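PDB 5Y9D: acyl-coenzyme A oxidase 1 from Yarrowia lipolytica, which uses FAD to oxidise 2,3-saturated acyl-CoAs to (2E)-enoyl-CoAs, passing electrons to oxygen to form hydrogen peroxide in peroxisomal fatty acid beta-oxidation. Local coordinates for residues P145-Y150 against M282-A287; Q188-F193 against N274-R279. One frame throughout, in Å; residues are numbered along the deposited sequence.

Contact 1: P145-Y150 against M282-A287; sequences PEQFKY and MLMRYA
Gln-147 bridges two peptide groups of the Met-282 to Met-284 backbone, tying the first turn of helix 145-153, in the helical N-terminal part of the acyl-CoA oxidase fold, to the loop that follows strand 275-278. Glutamine suits the place because its amide can accept and donate at once. Gln-147 OE1 accepts from Met-284 N on a lone pair in the carbonyl plane at 2.9 Å, fairly straight at the hydrogen (162°), while Gln-147 NE2 donates a hydrogen bond to Met-282 O at 2.6 Å, somewhat out of the carbonyl plane. Two such bonds fix the rotation of the amide. With CG anti to the carbonyl carbon (chi1 -77°) and the chain extended beyond it, the amide reaches across to the loop. OE1 also accepts from Thr-144 N, just ahead of the helix. On this tighter side Leu-283 is buried: its CD2 lies 4.0 Å from Gln-147 OE1, and its side chain also rests on Ile-139 of helix 122-142. Toward solvent the contact thins to exposed Pro-145, which fits a helix's first turn because it needs no N-H there. Buried Arg-285 reaches it from the protein side: Arg-285 NH2, bonded to Gly-143 O, lies 3.5 Å from Pro-145 CD.

Contact 2: Q188-F193 against N274-R279; sequences QDSDQF and NVRIPR
Asp-191 and Arg-279 form a salt bridge beside the antiparallel pairing of strands 192-196 and 275-278, where a G1 beta bulge, Asp-191 and Gln-192 facing Asp-187, lies at the turn of the hairpin between strands 183-187 and 192-196. Asp-191 OD2 uses its syn lone pair to accept from Arg-279 NH2 at 3.0 Å, and the carboxylate and guanidinium lie nearly coplanar, 16° apart. Asp-191 CG sits opposite the backbone N (chi1 -154°), which swings the carboxylate toward Arg-279; alongside, Arg-279 N bonds Asp-191 O at 3.1 Å. Each charged group has a second partner: Tyr-186 OH on Asp-191 OD1, and Val-289 O on Arg-279 NE. Replacing Arg-279 by an alanine is likely to leave the Asp-191 carboxylate without its cationic mate and Val-289 O without the NE donor. A second arginine works at the other end of the strand, where Arg-276 NH1 points almost straight (166°) at Gln-192 OE1 from 3.2 Å, in the carbonyl plane, and also forms a salt bridge with Asp-187.

Between these side chains, Phe-193 N bonds Ile-277 O at 2.8 Å and Ile-277 N returns to Phe-193 O at 2.9 Å, a hydrogen-bonded pair; next to it Gln-192 faces Pro-278, whose lack of an N-H costs nothing at a non-hydrogen-bonded position. Phe-193 and Ile-277 share one buried sheet face, and the Phe-193 and Phe-235 rings meet edge-to-face. Phe-193 CB touches Ile-277 CG1 at 3.8 Å, while Phe-193 CE2 brings the ring edge to Arg-279 O at 3.5 Å.

Overall arrangement
Residues 274-279 and 282-287 follow one another closely in the chain, so the second segment of contact 2 leads into that of contact 1. The contact centres are about 17 Å apart, yet side chains bridge them: Met-282 CB packs on Phe-193 CE2 at 3.5 Å, and Met-284 CE lies 3.3 Å from Arg-279 O. One stretch of chain thus first pairs, as strand 275-278, with strand 192-196 of the mixed beta sheet and then meets the helical N-terminal part, joining the two portions of the acyl-CoA oxidase fold. Both contacts lie away from the FAD pocket and the probable proton acceptor Glu-464; in contact 1 the side chain of Leu-283 is about 14 Å from a bound FAD.

Contact 1: P145-Y150 against M282-A287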
ATOM      1  N   PRO A 145      13.623 -39.232 -13.246  1.00 46.69           N
ATOM      2  CA  PRO A 145      14.699 -38.835 -14.151  1.00 45.40           C
ATOM      3  C   PRO A 145      14.406 -39.052 -15.632  1.00 42.82           C
ATOM      4  O   PRO A 145      14.762 -38.198 -16.419  1.00 50.75           O
ATOM      5  CB  PRO A 145      15.876 -39.694 -13.693  1.00 43.59           C
ATOM      6  CG  PRO A 145      15.636 -39.849 -12.235  1.00 46.38           C
ATOM      7  CD  PRO A 145      14.140 -39.989 -12.089  1.00 47.03           C
ATOM      8  N   GLU A 146      13.765 -40.145 -16.020  1.00 42.29           N
ATOM      9  CA  GLU A 146      13.418 -40.365 -17.445  1.00 43.36           C
ATOM     10  C   GLU A 146      12.377 -39.348 -17.934  1.00 41.49           C
ATOM     11  O   GLU A 146      12.440 -38.907 -19.071  1.00 44.23           O
ATOM     12  CB  GLU A 146      12.826 -41.760 -17.724  1.00 46.36           C
ATOM     13  CG  GLU A 146      13.354 -42.913 -16.882  1.00 53.29           C
ATOM     14  CD  GLU A 146      12.580 -43.114 -15.582  1.00 56.13           C
ATOM     15  OE1 GLU A 146      11.349 -43.392 -15.606  1.00 61.02           O
ATOM     16  OE2 GLU A 146      13.219 -42.985 -14.524  1.00 60.12           O
ATOM     17  N   GLN A 147      11.396 -39.038 -17.083  1.00 36.70           N
ATOM     18  CA  GLN A 147      10.299 -38.143 -17.433  1.00 34.92           C
ATOM     19  C   GLN A 147      10.869 -36.779 -17.707  1.00 32.51           C
ATOM     20  O   GLN A 147      10.612 -36.204 -18.757  1.00 31.80           O
ATOM     21  CB  GLN A 147       9.258 -38.072 -16.301  1.00 36.26           C
ATOM     22  CG  GLN A 147       8.328 -39.288 -16.231  1.00 35.08           C
ATOM     23  CD  GLN A 147       7.208 -39.098 -15.239  1.00 34.97           C
ATOM     24  OE1 GLN A 147       7.425 -38.659 -14.113  1.00 34.95           O
ATOM     25  NE2 GLN A 147       5.987 -39.408 -15.660  1.00 35.61           N
ATOM     26  N   PHE A 148      11.678 -36.294 -16.775  1.00 30.72           N
ATOM     27  CA  PHE A 148      12.433 -35.082 -16.970  1.00 32.63           C
ATOM     28  C   PHE A 148      13.284 -35.076 -18.250  1.00 37.53           C
ATOM     29  O   PHE A 148      13.177 -34.155 -19.057  1.00 42.46           O
ATOM     30  CB  PHE A 148      13.325 -34.781 -15.775  1.00 31.48           C
ATOM     31  CG  PHE A 148      13.934 -33.377 -15.815  1.00 30.71           C
ATOM     32  CD1 PHE A 148      13.138 -32.253 -15.625  1.00 29.28           C
ATOM     33  CD2 PHE A 148      15.275 -33.189 -16.054  1.00 28.01           C
ATOM     34  CE1 PHE A 148      13.668 -30.977 -15.666  1.00 28.48           C
ATOM     35  CE2 PHE A 148      15.810 -31.923 -16.106  1.00 29.47           C
ATOM     36  CZ  PHE A 148      15.010 -30.809 -15.911  1.00 29.08           C
ATOM     37  N   LYS A 149      14.142 -36.071 -18.430  1.00 40.70           N
ATOM     38  CA  LYS A 149      14.998 -36.123 -19.627  1.00 44.33           C
ATOM     39  C   LYS A 149      14.193 -35.993 -20.912  1.00 41.49           C
ATOM     40  O   LYS A 149      14.635 -35.369 -21.871  1.00 45.96           O
ATOM     41  CB  LYS A 149      15.824 -37.414 -19.656  1.00 47.50           C
ATOM     42  CG  LYS A 149      16.988 -37.369 -18.683  1.00 52.16           C
ATOM     43  CD  LYS A 149      17.692 -38.705 -18.519  1.00 58.51           C
ATOM     44  CE  LYS A 149      19.103 -38.507 -17.963  1.00 63.57           C
ATOM     45  NZ  LYS A 149      20.009 -37.885 -18.979  1.00 64.64           N
ATOM     46  N   TYR A 150      13.002 -36.569 -20.911  1.00 37.20           N
ATOM     47  CA  TYR A 150      12.135 -36.550 -22.074  1.00 36.58           C
ATOM     48  C   TYR A 150      11.669 -35.148 -22.457  1.00 35.86           C
ATOM     49  O   TYR A 150      11.703 -34.785 -23.621  1.00 38.44           O
ATOM     50  CB  TYR A 150      10.913 -37.415 -21.808  1.00 37.60           C
ATOM     51  CG  TYR A 150       9.910 -37.365 -22.941  1.00 38.49           C
ATOM     52  CD1 TYR A 150      10.090 -38.150 -24.065  1.00 35.37           C
ATOM     53  CD2 TYR A 150       8.773 -36.530 -22.878  1.00 36.52           C
ATOM     54  CE1 TYR A 150       9.181 -38.123 -25.099  1.00 36.43           C
ATOM     55  CE2 TYR A 150       7.864 -36.489 -23.916  1.00 37.20           C
ATOM     56  CZ  TYR A 150       8.084 -37.291 -25.027  1.00 37.45           C
ATOM     57  OH  TYR A 150       7.226 -37.296 -26.091  1.00 42.77           O
ATOM     58  N   MET A 282       1.623 -37.764 -16.356  1.00 30.03           N
ATOM     59  CA  MET A 282       1.493 -37.571 -14.930  1.00 30.35           C
ATOM     60  C   MET A 282       2.884 -37.751 -14.416  1.00 29.39           C
ATOM     61  O   MET A 282       3.603 -38.618 -14.880  1.00 31.92           O
ATOM     62  CB  MET A 282       0.565 -38.613 -14.327  1.00 30.21           C
ATOM     63  CG  MET A 282       0.935 -38.998 -12.935  1.00 31.06           C
ATOM     64  SD  MET A 282      -0.415 -39.849 -12.120  1.00 31.90           S
ATOM     65  CE  MET A 282       0.069 -39.744 -10.399  1.00 29.84           C
ATOM     66  N   LEU A 283       3.272 -36.935 -13.464  1.00 30.12           N
ATOM     67  CA  LEU A 283       4.642 -36.937 -12.986  1.00 30.95           C
ATOM     68  C   LEU A 283       4.732 -37.901 -11.797  1.00 32.67           C
ATOM     69  O   LEU A 283       3.981 -37.764 -10.849  1.00 33.46           O
ATOM     70  CB  LEU A 283       5.056 -35.503 -12.647  1.00 30.52           C
ATOM     71  CG  LEU A 283       5.046 -34.539 -13.858  1.00 29.06           C
ATOM     72  CD1 LEU A 283       5.121 -33.077 -13.445  1.00 28.67           C
ATOM     73  CD2 LEU A 283       6.178 -34.885 -14.784  1.00 28.46           C
ATOM     74  N   MET A 284       5.630 -38.891 -11.878  1.00 35.53           N
ATOM     75  CA  MET A 284       5.518 -40.101 -11.060  1.00 36.99           C
ATOM     76  C   MET A 284       6.747 -40.425 -10.227  1.00 38.69           C
ATOM     77  O   MET A 284       7.065 -41.591  -9.999  1.00 42.13           O
ATOM     78  CB  MET A 284       5.192 -41.316 -11.952  1.00 38.34           C
ATOM     79  CG  MET A 284       3.834 -41.270 -12.621  1.00 37.94           C
ATOM     80  SD  MET A 284       3.221 -42.875 -13.170  1.00 36.29           S
ATOM     81  CE  MET A 284       1.894 -42.380 -14.258  1.00 35.16           C
ATOM     82  N   ARG A 285       7.440 -39.409  -9.752  1.00 40.50           N
ATOM     83  CA  ARG A 285       8.592 -39.643  -8.911  1.00 40.50           C
ATOM     84  C   ARG A 285       8.131 -40.302  -7.601  1.00 43.33           C
ATOM     85  O   ARG A 285       8.733 -41.276  -7.132  1.00 40.86           O
ATOM     86  CB  ARG A 285       9.329 -38.336  -8.662  1.00 42.42           C
ATOM     87  CG  ARG A 285      10.766 -38.510  -8.232  1.00 44.64           C
ATOM     88  CD  ARG A 285      11.476 -37.181  -8.112  1.00 44.92           C
ATOM     89  NE  ARG A 285      12.853 -37.374  -7.666  1.00 47.82           N
ATOM     90  CZ  ARG A 285      13.929 -37.439  -8.452  1.00 49.60           C
ATOM     91  NH1 ARG A 285      15.130 -37.619  -7.906  1.00 51.60           N
ATOM     92  NH2 ARG A 285      13.833 -37.333  -9.770  1.00 47.53           N
ATOM     93  N   TYR A 286       7.030 -39.797  -7.056  1.00 42.19           N
ATOM     94  CA  TYR A 286       6.538 -40.211  -5.753  1.00 46.05           C
ATOM     95  C   TYR A 286       5.215 -40.963  -5.793  1.00 43.73           C
ATOM     96  O   TYR A 286       5.016 -41.918  -5.048  1.00 50.68           O
ATOM     97  CB  TYR A 286       6.354 -38.976  -4.868  1.00 51.12           C
ATOM     98  CG  TYR A 286       7.609 -38.167  -4.680  1.00 49.65           C
ATOM     99  CD1 TYR A 286       8.796 -38.783  -4.327  1.00 50.17           C
ATOM    100  CD2 TYR A 286       7.606 -36.781  -4.842  1.00 50.78           C
ATOM    101  CE1 TYR A 286       9.959 -38.052  -4.157  1.00 51.79           C
ATOM    102  CE2 TYR A 286       8.765 -36.040  -4.670  1.00 50.50           C
ATOM    103  CZ  TYR A 286       9.940 -36.687  -4.325  1.00 51.19           C
ATOM    104  OH  TYR A 286      11.103 -35.984  -4.131  1.00 52.46           O
ATOM    105  N   ALA A 287       4.304 -40.500  -6.632  1.00 41.66           N
ATOM    106  CA  ALA A 287       2.997 -41.113  -6.808  1.00 40.19           C
ATOM    107  C   ALA A 287       2.951 -41.757  -8.176  1.00 38.41           C
ATOM    108  O   ALA A 287       3.343 -41.130  -9.144  1.00 36.12           O
ATOM    109  CB  ALA A 287       1.912 -40.051  -6.702  1.00 41.30           C
TER

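Contact 2: Q188-F193 against N274-R279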
ATOM      1  N   GLN A 188      -8.282 -46.733 -18.894  1.00 44.39           N
ATOM      2  CA  GLN A 188      -7.448 -47.914 -19.125  1.00 46.99           C
ATOM      3  C   GLN A 188      -7.498 -48.373 -20.572  1.00 44.91           C
ATOM      4  O   GLN A 188      -6.470 -48.699 -21.138  1.00 47.90           O
ATOM      5  CB  GLN A 188      -7.900 -49.029 -18.197  1.00 50.39           C
ATOM      6  CG  GLN A 188      -6.991 -50.240 -18.143  1.00 54.48           C
ATOM      7  CD  GLN A 188      -7.401 -51.172 -17.023  1.00 57.11           C
ATOM      8  OE1 GLN A 188      -8.517 -51.084 -16.509  1.00 61.81           O
ATOM      9  NE2 GLN A 188      -6.506 -52.054 -16.632  1.00 57.23           N
ATOM     10  N   ASP A 189      -8.689 -48.372 -21.176  1.00 46.34           N
ATOM     11  CA  ASP A 189      -8.849 -48.728 -22.587  1.00 45.60           C
ATOM     12  C   ASP A 189      -7.785 -48.070 -23.441  1.00 46.18           C
ATOM     13  O   ASP A 189      -7.208 -48.726 -24.285  1.00 48.66           O
ATOM     14  CB  ASP A 189     -10.255 -48.380 -23.107  1.00 50.02           C
ATOM     15  CG  ASP A 189     -11.356 -49.357 -22.587  1.00 58.98           C
ATOM     16  OD1 ASP A 189     -11.308 -49.776 -21.407  1.00 59.41           O
ATOM     17  OD2 ASP A 189     -12.287 -49.703 -23.360  1.00 67.59           O
ATOM     18  N   SER A 190      -7.493 -46.790 -23.186  1.00 50.83           N
ATOM     19  CA  SER A 190      -6.526 -45.988 -23.985  1.00 48.15           C
ATOM     20  C   SER A 190      -5.165 -45.685 -23.299  1.00 46.25           C
ATOM     21  O   SER A 190      -4.247 -45.168 -23.950  1.00 45.86           O
ATOM     22  CB  SER A 190      -7.186 -44.670 -24.447  1.00 47.60           C
ATOM     23  OG  SER A 190      -7.725 -43.925 -23.360  1.00 50.45           O
ATOM     24  N   ASP A 191      -5.042 -46.021 -22.013  1.00 41.57           N
ATOM     25  CA  ASP A 191      -3.886 -45.655 -21.191  1.00 39.74           C
ATOM     26  C   ASP A 191      -3.633 -44.122 -21.198  1.00 39.57           C
ATOM     27  O   ASP A 191      -2.510 -43.641 -21.432  1.00 32.39           O
ATOM     28  CB  ASP A 191      -2.624 -46.447 -21.583  1.00 38.56           C
ATOM     29  CG  ASP A 191      -1.625 -46.591 -20.407  1.00 39.54           C
ATOM     30  OD1 ASP A 191      -2.035 -46.404 -19.250  1.00 39.88           O
ATOM     31  OD2 ASP A 191      -0.424 -46.883 -20.614  1.00 40.80           O
ATOM     32  N   GLN A 192      -4.712 -43.388 -20.898  1.00 37.87           N
ATOM     33  CA  GLN A 192      -4.729 -41.924 -20.893  1.00 34.31           C
ATOM     34  C   GLN A 192      -5.370 -41.339 -19.642  1.00 31.97           C
ATOM     35  O   GLN A 192      -6.151 -42.026 -18.944  1.00 30.48           O
ATOM     36  CB  GLN A 192      -5.490 -41.429 -22.115  1.00 34.24           C
ATOM     37  CG  GLN A 192      -4.797 -41.847 -23.387  1.00 36.34           C
ATOM     38  CD  GLN A 192      -5.401 -41.256 -24.636  1.00 37.82           C
ATOM     39  OE1 GLN A 192      -6.608 -41.148 -24.767  1.00 37.48           O
ATOM     40  NE2 GLN A 192      -4.545 -40.897 -25.579  1.00 42.21           N
ATOM     41  N   PHE A 193      -5.026 -40.081 -19.346  1.00 28.48           N
ATOM     42  CA  PHE A 193      -5.852 -39.275 -18.453  1.00 27.03           C
ATOM     43  C   PHE A 193      -6.754 -38.340 -19.251  1.00 26.66           C
ATOM     44  O   PHE A 193      -6.379 -37.766 -20.286  1.00 24.14           O
ATOM     45  CB  PHE A 193      -5.013 -38.477 -17.459  1.00 28.41           C
ATOM     46  CG  PHE A 193      -4.291 -39.335 -16.438  1.00 28.11           C
ATOM     47  CD1 PHE A 193      -4.987 -39.943 -15.410  1.00 29.53           C
ATOM     48  CD2 PHE A 193      -2.946 -39.523 -16.512  1.00 27.10           C
ATOM     49  CE1 PHE A 193      -4.334 -40.712 -14.477  1.00 30.26           C
ATOM     50  CE2 PHE A 193      -2.284 -40.300 -15.587  1.00 29.79           C
ATOM     51  CZ  PHE A 193      -2.970 -40.897 -14.566  1.00 29.24           C
ATOM     52  N   ASN A 274     -12.565 -32.692 -21.755  1.00 34.21           N
ATOM     53  CA  ASN A 274     -12.129 -34.075 -22.162  1.00 36.25           C
ATOM     54  C   ASN A 274     -10.883 -34.048 -22.979  1.00 32.96           C
ATOM     55  O   ASN A 274     -10.865 -34.480 -24.136  1.00 31.00           O
ATOM     56  CB  ASN A 274     -13.227 -34.895 -22.890  1.00 38.78           C
ATOM     57  CG  ASN A 274     -14.359 -35.320 -21.957  1.00 46.26           C
ATOM     58  OD1 ASN A 274     -14.566 -36.516 -21.739  1.00 48.44           O
ATOM     59  ND2 ASN A 274     -15.111 -34.329 -21.395  1.00 47.76           N
ATOM     60  N   VAL A 275      -9.856 -33.466 -22.381  1.00 30.49           N
ATOM     61  CA  VAL A 275      -8.538 -33.435 -22.985  1.00 29.20           C
ATOM     62  C   VAL A 275      -7.728 -34.661 -22.588  1.00 27.63           C
ATOM     63  O   VAL A 275      -7.537 -34.935 -21.407  1.00 27.57           O
ATOM     64  CB  VAL A 275      -7.785 -32.162 -22.605  1.00 27.10           C
ATOM     65  CG1 VAL A 275      -6.355 -32.237 -23.097  1.00 27.02           C
ATOM     66  CG2 VAL A 275      -8.485 -30.975 -23.216  1.00 27.91           C
ATOM     67  N   ARG A 276      -7.229 -35.366 -23.593  1.00 28.72           N
ATOM     68  CA  ARG A 276      -6.592 -36.650 -23.396  1.00 28.64           C
ATOM     69  C   ARG A 276      -5.122 -36.436 -23.399  1.00 26.94           C
ATOM     70  O   ARG A 276      -4.580 -35.790 -24.302  1.00 25.91           O
ATOM     71  CB  ARG A 276      -7.034 -37.635 -24.469  1.00 31.57           C
ATOM     72  CG  ARG A 276      -8.537 -37.872 -24.402  1.00 35.66           C
ATOM     73  CD  ARG A 276      -9.003 -39.053 -25.236  1.00 39.17           C
ATOM     74  NE  ARG A 276     -10.335 -39.505 -24.781  1.00 43.79           N
ATOM     75  CZ  ARG A 276     -10.585 -40.562 -23.994  1.00 41.71           C
ATOM     76  NH1 ARG A 276      -9.609 -41.362 -23.554  1.00 45.07           N
ATOM     77  NH2 ARG A 276     -11.833 -40.831 -23.654  1.00 40.02           N
ATOM     78  N   ILE A 277      -4.494 -36.908 -22.330  1.00 26.24           N
ATOM     79  CA  ILE A 277      -3.053 -36.994 -22.268  1.00 27.91           C
ATOM     80  C   ILE A 277      -2.630 -38.459 -22.007  1.00 28.02           C
ATOM     81  O   ILE A 277      -3.350 -39.213 -21.377  1.00 27.57           O
ATOM     82  CB  ILE A 277      -2.454 -36.033 -21.205  1.00 27.88           C
ATOM     83  CG1 ILE A 277      -2.990 -36.337 -19.821  1.00 28.68           C
ATOM     84  CG2 ILE A 277      -2.749 -34.582 -21.562  1.00 29.24           C
ATOM     85  CD1 ILE A 277      -2.363 -35.487 -18.742  1.00 30.57           C
ATOM     86  N   PRO A 278      -1.459 -38.860 -22.487  1.00 27.92           N
ATOM     87  CA  PRO A 278      -1.031 -40.185 -22.051  1.00 30.20           C
ATOM     88  C   PRO A 278      -0.792 -40.258 -20.555  1.00 32.21           C
ATOM     89  O   PRO A 278      -0.634 -39.242 -19.891  1.00 30.84           O
ATOM     90  CB  PRO A 278       0.280 -40.420 -22.815  1.00 29.90           C
ATOM     91  CG  PRO A 278       0.669 -39.093 -23.386  1.00 29.36           C
ATOM     92  CD  PRO A 278      -0.574 -38.271 -23.502  1.00 27.85           C
ATOM     93  N   ARG A 279      -0.762 -41.481 -20.041  1.00 36.25           N
ATOM     94  CA  ARG A 279      -0.604 -41.738 -18.598  1.00 35.24           C
ATOM     95  C   ARG A 279       0.786 -41.305 -18.104  1.00 35.28           C
ATOM     96  O   ARG A 279       0.931 -40.858 -16.969  1.00 33.90           O
ATOM     97  CB  ARG A 279      -0.877 -43.229 -18.328  1.00 34.15           C
ATOM     98  CG  ARG A 279      -0.512 -43.770 -16.953  1.00 33.28           C
ATOM     99  CD  ARG A 279      -0.566 -45.300 -16.960  1.00 32.97           C
ATOM    100  NE  ARG A 279       0.648 -45.842 -16.377  1.00 33.98           N
ATOM    101  CZ  ARG A 279       1.608 -46.476 -17.039  1.00 36.70           C
ATOM    102  NH1 ARG A 279       2.673 -46.893 -16.363  1.00 42.08           N
ATOM    103  NH2 ARG A 279       1.516 -46.724 -18.346  1.00 34.66           N
TER